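PDB 3WCZ: aldo-keto reductase AKR2E4 from Bombyx mori, which reduces 3-dehydroecdysone, an ecdysone precursor, using NADPH but not NADH, and may thereby help to regulate molting. Local coordinates for residues A[78-82]-A[111-115]; A[98-102]-A[114-118]; A[182-188]-A[289-295]. All coordinates share one frame; numbering follows the deposited sequence.

Contact 1 of 3, residues A[78-82]-A[111-115]; sequences TREEL and LDYID. With EDO (1,2-ethanediol), chain D.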
loop_
_atom_site.group_PDB
_atom_site.type_symbol
_atom_site.label_atom_id
_atom_site.label_comp_id
_atom_site.label_asym_id
_atom_site.label_seq_id
_atom_site.Cartn_x
_atom_site.Cartn_y
_atom_site.Cartn_z
ATOM N N THR A 78 14.718 -14.062 -8.337
ATOM C CA THR A 78 15.504 -14.306 -7.130
ATOM C C THR A 78 15.005 -13.402 -6.017
ATOM O O THR A 78 14.312 -12.424 -6.269
ATOM C CB THR A 78 16.963 -14.021 -7.354
ATOM O OG1 THR A 78 17.117 -12.625 -7.650
ATOM C CG2 THR A 78 17.518 -14.877 -8.494
ATOM N N ARG A 79 15.378 -13.704 -4.775
ATOM C CA ARG A 79 14.962 -12.858 -3.667
ATOM C C ARG A 79 15.346 -11.394 -3.838
ATOM O O ARG A 79 14.542 -10.498 -3.555
ATOM C CB ARG A 79 15.556 -13.370 -2.350
ATOM C CG ARG A 79 15.356 -12.419 -1.145
ATOM C CD ARG A 79 13.918 -12.323 -0.741
ATOM N NE ARG A 79 13.633 -11.328 0.299
ATOM C CZ ARG A 79 13.237 -10.069 0.075
ATOM N NH1 ARG A 79 13.131 -9.606 -1.176
ATOM N NH2 ARG A 79 12.902 -9.270 1.091
ATOM N N GLU A 80 16.542 -11.112 -4.334
ATOM C CA GLU A 80 16.978 -9.732 -4.433
ATOM C C GLU A 80 16.237 -8.931 -5.499
ATOM O O GLU A 80 16.257 -7.706 -5.467
ATOM C CB GLU A 80 18.489 -9.682 -4.658
ATOM C CG GLU A 80 19.262 -10.106 -3.414
ATOM C CD GLU A 80 19.220 -9.061 -2.300
ATOM O OE1 GLU A 80 18.919 -7.870 -2.589
ATOM O OE2 GLU A 80 19.501 -9.435 -1.129
ATOM N N GLU A 81 15.570 -9.622 -6.421
ATOM C CA GLU A 81 14.732 -8.989 -7.420
ATOM C C GLU A 81 13.353 -8.606 -6.903
ATOM O O GLU A 81 12.620 -7.881 -7.583
ATOM C CB GLU A 81 14.596 -9.921 -8.627
ATOM C CG GLU A 81 15.889 -10.028 -9.415
ATOM C CD GLU A 81 15.889 -11.088 -10.496
ATOM O OE1 GLU A 81 15.108 -12.052 -10.467
ATOM O OE2 GLU A 81 16.749 -10.944 -11.404
ATOM N N LEU A 82 12.959 -9.130 -5.737
ATOM C CA LEU A 82 11.652 -8.832 -5.159
ATOM C C LEU A 82 11.745 -7.736 -4.123
ATOM O O LEU A 82 12.722 -7.652 -3.399
ATOM C CB LEU A 82 11.054 -10.061 -4.501
ATOM C CG LEU A 82 10.658 -11.205 -5.392
ATOM C CD1 LEU A 82 10.220 -12.406 -4.551
ATOM C CD2 LEU A 82 9.545 -10.763 -6.319
ATOM N N LEU A 111 11.370 -15.137 5.007
ATOM C CA LEU A 111 12.386 -14.189 4.528
ATOM C C LEU A 111 13.391 -13.842 5.621
ATOM O O LEU A 111 13.071 -13.975 6.802
ATOM C CB LEU A 111 11.716 -12.892 4.044
ATOM C CG LEU A 111 10.651 -13.090 2.968
ATOM C CD1 LEU A 111 10.069 -11.715 2.605
ATOM C CD2 LEU A 111 11.180 -13.808 1.731
ATOM N N ASP A 112 14.585 -13.399 5.231
ATOM C CA ASP A 112 15.618 -12.959 6.161
ATOM C C ASP A 112 15.598 -11.441 6.393
ATOM O O ASP A 112 16.183 -10.949 7.355
ATOM C CB ASP A 112 17.002 -13.312 5.629
ATOM C CG ASP A 112 17.186 -14.791 5.405
ATOM O OD1 ASP A 112 16.893 -15.573 6.325
ATOM O OD2 ASP A 112 17.610 -15.167 4.290
ATOM N N TYR A 113 14.946 -10.700 5.503
ATOM C CA TYR A 113 14.834 -9.259 5.615
ATOM C C TYR A 113 13.588 -8.839 4.847
ATOM O O TYR A 113 13.100 -9.580 3.993
ATOM C CB TYR A 113 16.086 -8.542 5.040
ATOM C CG TYR A 113 16.204 -8.636 3.529
ATOM C CD1 TYR A 113 16.765 -9.750 2.946
ATOM C CD2 TYR A 113 15.724 -7.627 2.693
ATOM C CE1 TYR A 113 16.860 -9.873 1.575
ATOM C CE2 TYR A 113 15.815 -7.737 1.312
ATOM C CZ TYR A 113 16.378 -8.875 0.754
ATOM O OH TYR A 113 16.491 -9.000 -0.620
ATOM N N ILE A 114 13.076 -7.666 5.203
ATOM C CA ILE A 114 11.968 -7.043 4.489
ATOM C C ILE A 114 12.515 -5.820 3.757
ATOM O O ILE A 114 13.439 -5.152 4.229
ATOM C CB ILE A 114 10.816 -6.653 5.484
ATOM C CG1 ILE A 114 9.484 -6.490 4.754
ATOM C CG2 ILE A 114 11.129 -5.401 6.265
ATOM C CD1 ILE A 114 8.882 -7.782 4.369
ATOM N N ASP A 115 11.980 -5.536 2.579
ATOM C CA ASP A 115 12.435 -4.368 1.829
ATOM C C ASP A 115 11.873 -3.091 2.408
ATOM O O ASP A 115 12.559 -2.079 2.466
ATOM C CB ASP A 115 12.061 -4.538 0.356
ATOM C CG ASP A 115 12.795 -5.672 -0.261
ATOM O OD1 ASP A 115 13.965 -5.442 -0.693
ATOM O OD2 ASP A 115 12.271 -6.805 -0.248
HETATM C C1 EDO D . 13.361 -4.885 -6.458
HETATM O O1 EDO D . 13.160 -3.488 -6.607
HETATM C C2 EDO D . 14.098 -5.108 -5.159
HETATM O O2 EDO D . 15.374 -4.441 -5.173
HETATM O O HOH W 1 14.913 -13.126 2.352
HETATM O O HOH W 2 15.282 -7.207 -2.202
#
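R79 reaches from the loop 78-82 to residues 111-115 and makes most of the contact with its guanidinium. With CG anti to the backbone N (chi1 171°) and a bend at the next bond, its chain runs across L111 at about a right angle, so that NE of R79 lies 3.8 Å from CD2 of L111. Beyond this the guanidinium settles flat on the ring of Y113, the two planes only 8° apart. The stack is offset and counts as a cation-pi contact, CZ of R79 standing 3.9 Å from the centroid of the Y113 ring. At the edge of the guanidinium, in its plane, NH1 and NH2 converge on OD2 of D115, the R79 NH2 to D115 OD2 bond of this salt bridge being 2.9 Å long. NH1 meets the syn lone pair of OD2, whereas NH2 approaches from above the carboxylate plane. NH2 of R79 also donates to the carbonyl O of Y113 at 2.9 Å, and NE is joined through a water to the backbone N of D112. The two segments lead into the neighbouring parallel strands 83-88 and 114-119 of the (beta/alpha)8 barrel and meet where those strands begin. E80 brings its carboxylate to the phenol end of Y113, with OE2 of E80 3.1 Å from OH of Y113. At L82 the carbonyl O receives a weak bond from NH1 of R79, and a water lies among L82 O, Y113 OH and D115 OD1. OD2 of D115 also accepts from the backbone N of V84, which would probably help to keep this buried carboxylate ionised.

Contact 2 of 3, residues A[98-102]-A[114-118]; sequences VVPAL and IDLYL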
loop_
_atom_site.group_PDB
_atom_site.type_symbol
_atom_site.label_atom_id
_atom_site.label_comp_id
_atom_site.label_asym_id
_atom_site.label_seq_id
_atom_site.Cartn_x
_atom_site.Cartn_y
_atom_site.Cartn_z
ATOM N N VAL A 98 9.067 -3.642 18.361
ATOM C CA VAL A 98 9.126 -3.466 16.910
ATOM C C VAL A 98 9.990 -4.542 16.257
ATOM O O VAL A 98 9.543 -5.220 15.303
ATOM C CB VAL A 98 9.580 -2.031 16.542
ATOM C CG1 VAL A 98 9.720 -1.849 15.029
ATOM C CG2 VAL A 98 8.611 -0.998 17.112
ATOM N N VAL A 99 11.214 -4.728 16.719
ATOM C CA VAL A 99 12.085 -5.718 16.119
ATOM C C VAL A 99 11.489 -7.132 16.233
ATOM O O VAL A 99 11.460 -7.853 15.236
ATOM C CB VAL A 99 13.557 -5.588 16.633
ATOM C CG1 VAL A 99 14.400 -6.789 16.236
ATOM C CG2 VAL A 99 14.185 -4.307 16.082
ATOM N N PRO A 100 11.025 -7.546 17.436
ATOM C CA PRO A 100 10.413 -8.873 17.509
ATOM C C PRO A 100 9.184 -9.031 16.606
ATOM O O PRO A 100 8.971 -10.120 16.060
ATOM C CB PRO A 100 10.061 -9.004 19.001
ATOM C CG PRO A 100 11.092 -8.164 19.689
ATOM C CD PRO A 100 11.290 -6.981 18.774
ATOM N N ALA A 101 8.377 -7.985 16.464
ATOM C CA ALA A 101 7.216 -8.097 15.583
ATOM C C ALA A 101 7.669 -8.308 14.133
ATOM O O ALA A 101 7.069 -9.085 13.382
ATOM C CB ALA A 101 6.329 -6.865 15.688
ATOM N N LEU A 102 8.723 -7.610 13.747
ATOM C CA LEU A 102 9.274 -7.787 12.395
ATOM C C LEU A 102 9.835 -9.196 12.218
ATOM O O LEU A 102 9.621 -9.840 11.181
ATOM C CB LEU A 102 10.325 -6.744 12.092
ATOM C CG LEU A 102 11.076 -6.893 10.762
ATOM C CD1 LEU A 102 10.135 -6.931 9.574
ATOM C CD2 LEU A 102 12.026 -5.749 10.576
ATOM N N ILE A 114 13.076 -7.666 5.203
ATOM C CA ILE A 114 11.968 -7.043 4.489
ATOM C C ILE A 114 12.515 -5.820 3.757
ATOM O O ILE A 114 13.439 -5.152 4.229
ATOM C CB ILE A 114 10.816 -6.653 5.484
ATOM C CG1 ILE A 114 9.484 -6.490 4.754
ATOM C CG2 ILE A 114 11.129 -5.401 6.265
ATOM C CD1 ILE A 114 8.882 -7.782 4.369
ATOM N N ASP A 115 11.980 -5.536 2.579
ATOM C CA ASP A 115 12.435 -4.368 1.829
ATOM C C ASP A 115 11.873 -3.091 2.408
ATOM O O ASP A 115 12.559 -2.079 2.466
ATOM C CB ASP A 115 12.061 -4.538 0.356
ATOM C CG ASP A 115 12.795 -5.672 -0.261
ATOM O OD1 ASP A 115 13.965 -5.442 -0.693
ATOM O OD2 ASP A 115 12.271 -6.805 -0.248
ATOM N N LEU A 116 10.626 -3.127 2.878
ATOM C CA LEU A 116 9.980 -1.950 3.463
ATOM C C LEU A 116 9.121 -2.405 4.621
ATOM O O LEU A 116 8.268 -3.258 4.468
ATOM C CB LEU A 116 9.111 -1.239 2.415
ATOM C CG LEU A 116 8.362 -0.004 2.885
ATOM C CD1 LEU A 116 9.241 1.072 3.433
ATOM C CD2 LEU A 116 7.575 0.531 1.710
ATOM N N TYR A 117 9.378 -1.836 5.790
ATOM C CA TYR A 117 8.534 -2.029 6.969
ATOM C C TYR A 117 7.838 -0.723 7.284
ATOM O O TYR A 117 8.465 0.339 7.343
ATOM C CB TYR A 117 9.371 -2.463 8.150
ATOM C CG TYR A 117 8.637 -3.182 9.251
ATOM C CD1 TYR A 117 7.628 -4.085 8.978
ATOM C CD2 TYR A 117 8.988 -3.010 10.582
ATOM C CE1 TYR A 117 6.986 -4.785 9.985
ATOM C CE2 TYR A 117 8.348 -3.698 11.595
ATOM C CZ TYR A 117 7.350 -4.588 11.287
ATOM O OH TYR A 117 6.757 -5.286 12.323
ATOM N N LEU A 118 6.516 -0.793 7.472
ATOM C CA LEU A 118 5.682 0.371 7.747
ATOM C C LEU A 118 5.009 0.282 9.095
ATOM O O LEU A 118 4.497 -0.785 9.460
ATOM C CB LEU A 118 4.569 0.479 6.701
ATOM C CG LEU A 118 5.032 0.588 5.245
ATOM C CD1 LEU A 118 3.816 0.632 4.334
ATOM C CD2 LEU A 118 5.884 1.792 5.005
#
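The ring of Y117 is covered on one face by L102, whose CD1 methyl sits almost over its centre, 3.8 Å from the Y117 centroid and 10° off the ring normal, a CH-pi contact. Near the plane of the ring, at its edge, comes V98, with CG1 4.1 Å from CE2 of Y117. M143 of helix 136-148, A152 of strand 152-158 and L88 of strand 83-88 also touch this tyrosine. L102 does more than supply one methyl: it slides past Y117 in the opposite direction, so that CB of L102 lies 3.7 Å from CE2 of Y117 nearer the phenol end while CD1 reaches back over the ring. Its CG is anti to the backbone N (chi1 174°), which sends the branched end toward the strand. The same CD1 touches CG2 of I114 at 3.8 Å, so one methyl meets both the ring face and, at about a right angle to it, a second aliphatic side chain. I114 and Y117 are three residues apart, yet both point at the helix; the corner that the chain turns at D115 breaks the usual alternation of a strand. The phenol end of Y117 runs up to the helix backbone, with OH of Y117 3.6 Å from the carbonyl carbon C of A101. Helix 95-109 is the crossover of the beta-alpha-beta unit that links strands 83-88 and 114-119 of the barrel, and its short piece 98-102 runs at 123° to strand 116-118. Although OH of Y117 comes within 3.4 Å of N of L102, the angle is too poor for a bond, and that N-H is already given to the carbonyl O of V98. Across this buried face, helix and strand are therefore held by apolar fit and CH-pi contact.

Contact 3 of 3, residues A[182-188]-A[289-295]; sequences EVNPTNT and NKNHRVI. With EDO (1,2-ethanediol), chain E; EDO (1,2-ethanediol), chain F.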
loop_
_atom_site.group_PDB
_atom_site.type_symbol
_atom_site.label_atom_id
_atom_site.label_comp_id
_atom_site.label_asym_id
_atom_site.label_seq_id
_atom_site.Cartn_x
_atom_site.Cartn_y
_atom_site.Cartn_z
ATOM N N GLU A 182 -4.753 6.178 1.661
ATOM C CA GLU A 182 -5.823 5.912 0.708
ATOM C C GLU A 182 -5.885 6.977 -0.364
ATOM O O GLU A 182 -6.079 8.144 -0.043
ATOM C CB GLU A 182 -7.165 5.851 1.435
ATOM C CG GLU A 182 -8.260 5.459 0.495
ATOM C CD GLU A 182 -9.623 5.345 1.119
ATOM O OE1 GLU A 182 -9.757 5.035 2.312
ATOM O OE2 GLU A 182 -10.604 5.516 0.374
ATOM N N VAL A 183 -5.745 6.587 -1.631
ATOM C CA VAL A 183 -5.894 7.528 -2.733
ATOM C C VAL A 183 -6.672 6.878 -3.857
ATOM O O VAL A 183 -6.298 5.804 -4.360
ATOM C CB VAL A 183 -4.552 8.099 -3.270
ATOM C CG1 VAL A 183 -4.833 9.303 -4.148
ATOM C CG2 VAL A 183 -3.615 8.467 -2.134
ATOM N N ASN A 184 -7.763 7.542 -4.248
ATOM C CA ASN A 184 -8.658 7.059 -5.292
ATOM C C ASN A 184 -9.562 8.249 -5.661
ATOM O O ASN A 184 -9.423 9.329 -5.087
ATOM C CB ASN A 184 -9.436 5.822 -4.813
ATOM C CG ASN A 184 -10.141 6.064 -3.502
ATOM O OD1 ASN A 184 -10.859 7.067 -3.356
ATOM N ND2 ASN A 184 -9.904 5.198 -2.522
ATOM N N PRO A 185 -10.473 8.079 -6.648
ATOM C CA PRO A 185 -11.120 9.298 -7.155
ATOM C C PRO A 185 -12.027 10.009 -6.173
ATOM O O PRO A 185 -12.230 11.223 -6.289
ATOM C CB PRO A 185 -11.940 8.790 -8.365
ATOM C CG PRO A 185 -11.148 7.589 -8.856
ATOM C CD PRO A 185 -10.634 6.936 -7.565
ATOM N N THR A 186 -12.577 9.270 -5.229
ATOM C CA THR A 186 -13.461 9.877 -4.232
ATOM C C THR A 186 -12.754 10.264 -2.922
ATOM O O THR A 186 -13.389 10.830 -2.013
ATOM C CB THR A 186 -14.700 8.995 -3.967
ATOM O OG1 THR A 186 -14.345 7.608 -3.938
ATOM C CG2 THR A 186 -15.693 9.184 -5.077
ATOM N N ASN A 187 -11.452 10.005 -2.855
ATOM C CA ASN A 187 -10.645 10.355 -1.669
ATOM C C ASN A 187 -9.239 10.658 -2.174
ATOM O O ASN A 187 -8.324 9.823 -2.088
ATOM C CB ASN A 187 -10.642 9.236 -0.635
ATOM C CG ASN A 187 -10.102 9.680 0.723
ATOM O OD1 ASN A 187 -10.787 10.380 1.455
ATOM N ND2 ASN A 187 -8.888 9.263 1.070
ATOM N N THR A 188 -9.069 11.838 -2.743
ATOM C CA THR A 188 -7.895 12.121 -3.547
ATOM C C THR A 188 -6.672 12.606 -2.743
ATOM O O THR A 188 -5.542 12.601 -3.250
ATOM C CB THR A 188 -8.215 13.145 -4.627
ATOM O OG1 THR A 188 -8.703 14.331 -4.003
ATOM C CG2 THR A 188 -9.245 12.626 -5.601
ATOM N N ASN A 289 -13.504 13.969 -6.180
ATOM C CA ASN A 289 -13.203 13.876 -4.756
ATOM C C ASN A 289 -14.393 14.226 -3.878
ATOM O O ASN A 289 -15.032 15.270 -4.072
ATOM C CB ASN A 289 -12.056 14.809 -4.394
ATOM C CG ASN A 289 -11.638 14.641 -2.958
ATOM O OD1 ASN A 289 -11.544 13.525 -2.469
ATOM N ND2 ASN A 289 -11.440 15.753 -2.260
ATOM N N LYS A 290 -14.603 13.405 -2.848
ATOM C CA LYS A 290 -15.610 13.639 -1.821
ATOM C C LYS A 290 -14.995 13.530 -0.429
ATOM O O LYS A 290 -15.714 13.609 0.566
ATOM C CB LYS A 290 -16.709 12.576 -1.930
ATOM C CG LYS A 290 -17.519 12.630 -3.188
ATOM C CD LYS A 290 -18.373 13.844 -3.184
ATOM C CE LYS A 290 -19.407 13.784 -4.316
ATOM N NZ LYS A 290 -20.290 14.982 -4.293
ATOM N N ASN A 291 -13.686 13.302 -0.346
ATOM C CA ASN A 291 -13.037 12.964 0.936
ATOM C C ASN A 291 -13.820 11.870 1.641
ATOM O O ASN A 291 -14.021 11.895 2.869
ATOM C CB ASN A 291 -12.897 14.191 1.828
ATOM C CG ASN A 291 -12.197 15.334 1.112
ATOM O OD1 ASN A 291 -11.085 15.200 0.604
ATOM N ND2 ASN A 291 -12.868 16.470 1.036
ATOM N N HIS A 292 -14.229 10.871 0.882
ATOM C CA HIS A 292 -15.025 9.777 1.396
ATOM C C HIS A 292 -14.149 8.542 1.356
ATOM O O HIS A 292 -13.821 8.038 0.282
ATOM C CB HIS A 292 -16.268 9.611 0.520
ATOM C CG HIS A 292 -17.227 8.551 0.974
ATOM N ND1 HIS A 292 -18.563 8.585 0.625
ATOM C CD2 HIS A 292 -17.071 7.441 1.734
ATOM C CE1 HIS A 292 -19.181 7.548 1.152
ATOM N NE2 HIS A 292 -18.303 6.837 1.834
ATOM N N ARG A 293 -13.792 8.047 2.535
ATOM C CA ARG A 293 -12.856 6.945 2.657
ATOM C C ARG A 293 -13.517 5.601 2.485
ATOM O O ARG A 293 -14.563 5.322 3.080
ATOM C CB ARG A 293 -12.128 6.998 3.995
ATOM C CG ARG A 293 -11.322 8.248 4.216
ATOM C CD ARG A 293 -10.884 8.358 5.682
ATOM N NE ARG A 293 -10.163 9.586 5.965
ATOM C CZ ARG A 293 -8.870 9.765 5.745
ATOM N NH1 ARG A 293 -8.118 8.807 5.239
ATOM N NH2 ARG A 293 -8.335 10.941 6.029
ATOM N N VAL A 294 -12.913 4.751 1.670
ATOM C CA VAL A 294 -13.211 3.332 1.638
ATOM C C VAL A 294 -12.912 2.684 2.988
ATOM O O VAL A 294 -13.677 1.855 3.472
ATOM C CB VAL A 294 -12.397 2.611 0.540
ATOM C CG1 VAL A 294 -12.532 1.097 0.637
ATOM C CG2 VAL A 294 -12.846 3.072 -0.829
ATOM N N ILE A 295 -11.786 3.055 3.587
ATOM C CA ILE A 295 -11.353 2.460 4.861
ATOM C C ILE A 295 -11.757 3.388 6.001
ATOM O O ILE A 295 -11.188 4.456 6.202
ATOM C CB ILE A 295 -9.817 2.151 4.858
ATOM C CG1 ILE A 295 -9.469 1.182 3.711
ATOM C CG2 ILE A 295 -9.354 1.613 6.206
ATOM C CD1 ILE A 295 -10.128 -0.191 3.770
HETATM C C1 EDO E . -9.977 18.757 -0.059
HETATM O O1 EDO E . -11.311 18.674 -0.624
HETATM C C2 EDO E . -8.972 19.368 -1.031
HETATM O O2 EDO E . -8.824 18.537 -2.200
HETATM C C1 EDO F . -4.249 10.348 6.065
HETATM O O1 EDO F . -5.490 10.442 5.346
HETATM C C2 EDO F . -4.432 9.498 7.285
HETATM O O2 EDO F . -5.025 8.235 6.949
HETATM O O HOH W 3 -5.525 7.100 4.385
HETATM O O HOH W 4 -8.738 5.898 4.657
HETATM O O HOH W 5 -13.062 6.631 -1.864
#
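At the C-terminal end of barrel strand 178-182, the loop 182-188 binds the segment 289-295, which brings I295 to the NADP pocket. The carboxylate of E182, on an extended chain, takes two successive backbone N-H groups: V294 N reaches the syn lone pair of OE2 at 2.8 Å, and I295 N meets OE1 of E182 at 3.1 Å. The amide of N184, which also donates to the carbonyl O of S207, gives its other N-H to OE2. An alanine at E182 would leave the N-H groups of V294 and I295 without these acceptors and would probably let the chain beside the cofactor shift. Farther along, the carbonyl O of T186, in the type I turn 184-187, is held from opposite faces by H292 N and K290 N, each at 3.0 Å from that oxygen. Reciprocally, OD1 of N289 accepts from T188 N at 3.0 Å on one face and, on the other, from N291 N, closing an Asx turn. The contact is packed on helix 241-251, where P185 touches L245 and T188 touches Y248, and on strand 202-206, where Y206 touches E182 and I295.

Contacts 1 and 2 are neighbours, their centres about 13 Å apart, and share I114 and D115 of strand 114-119. D115 serves contact 1, where it helps join the starts of two adjacent strands, while I114 in contact 2 faces the helix 95-109 that connects them. Contact 3 closes later in the chain and lies on the opposite side of the chain's centre, its centre about 32 Å from that of contact 1 and 28 Å from that of contact 2. Contacts 1 and 2 thus join two adjacent strands and their connecting helix through pieces close in sequence, whereas the segment beside NADP is held by residues about a hundred positions earlier.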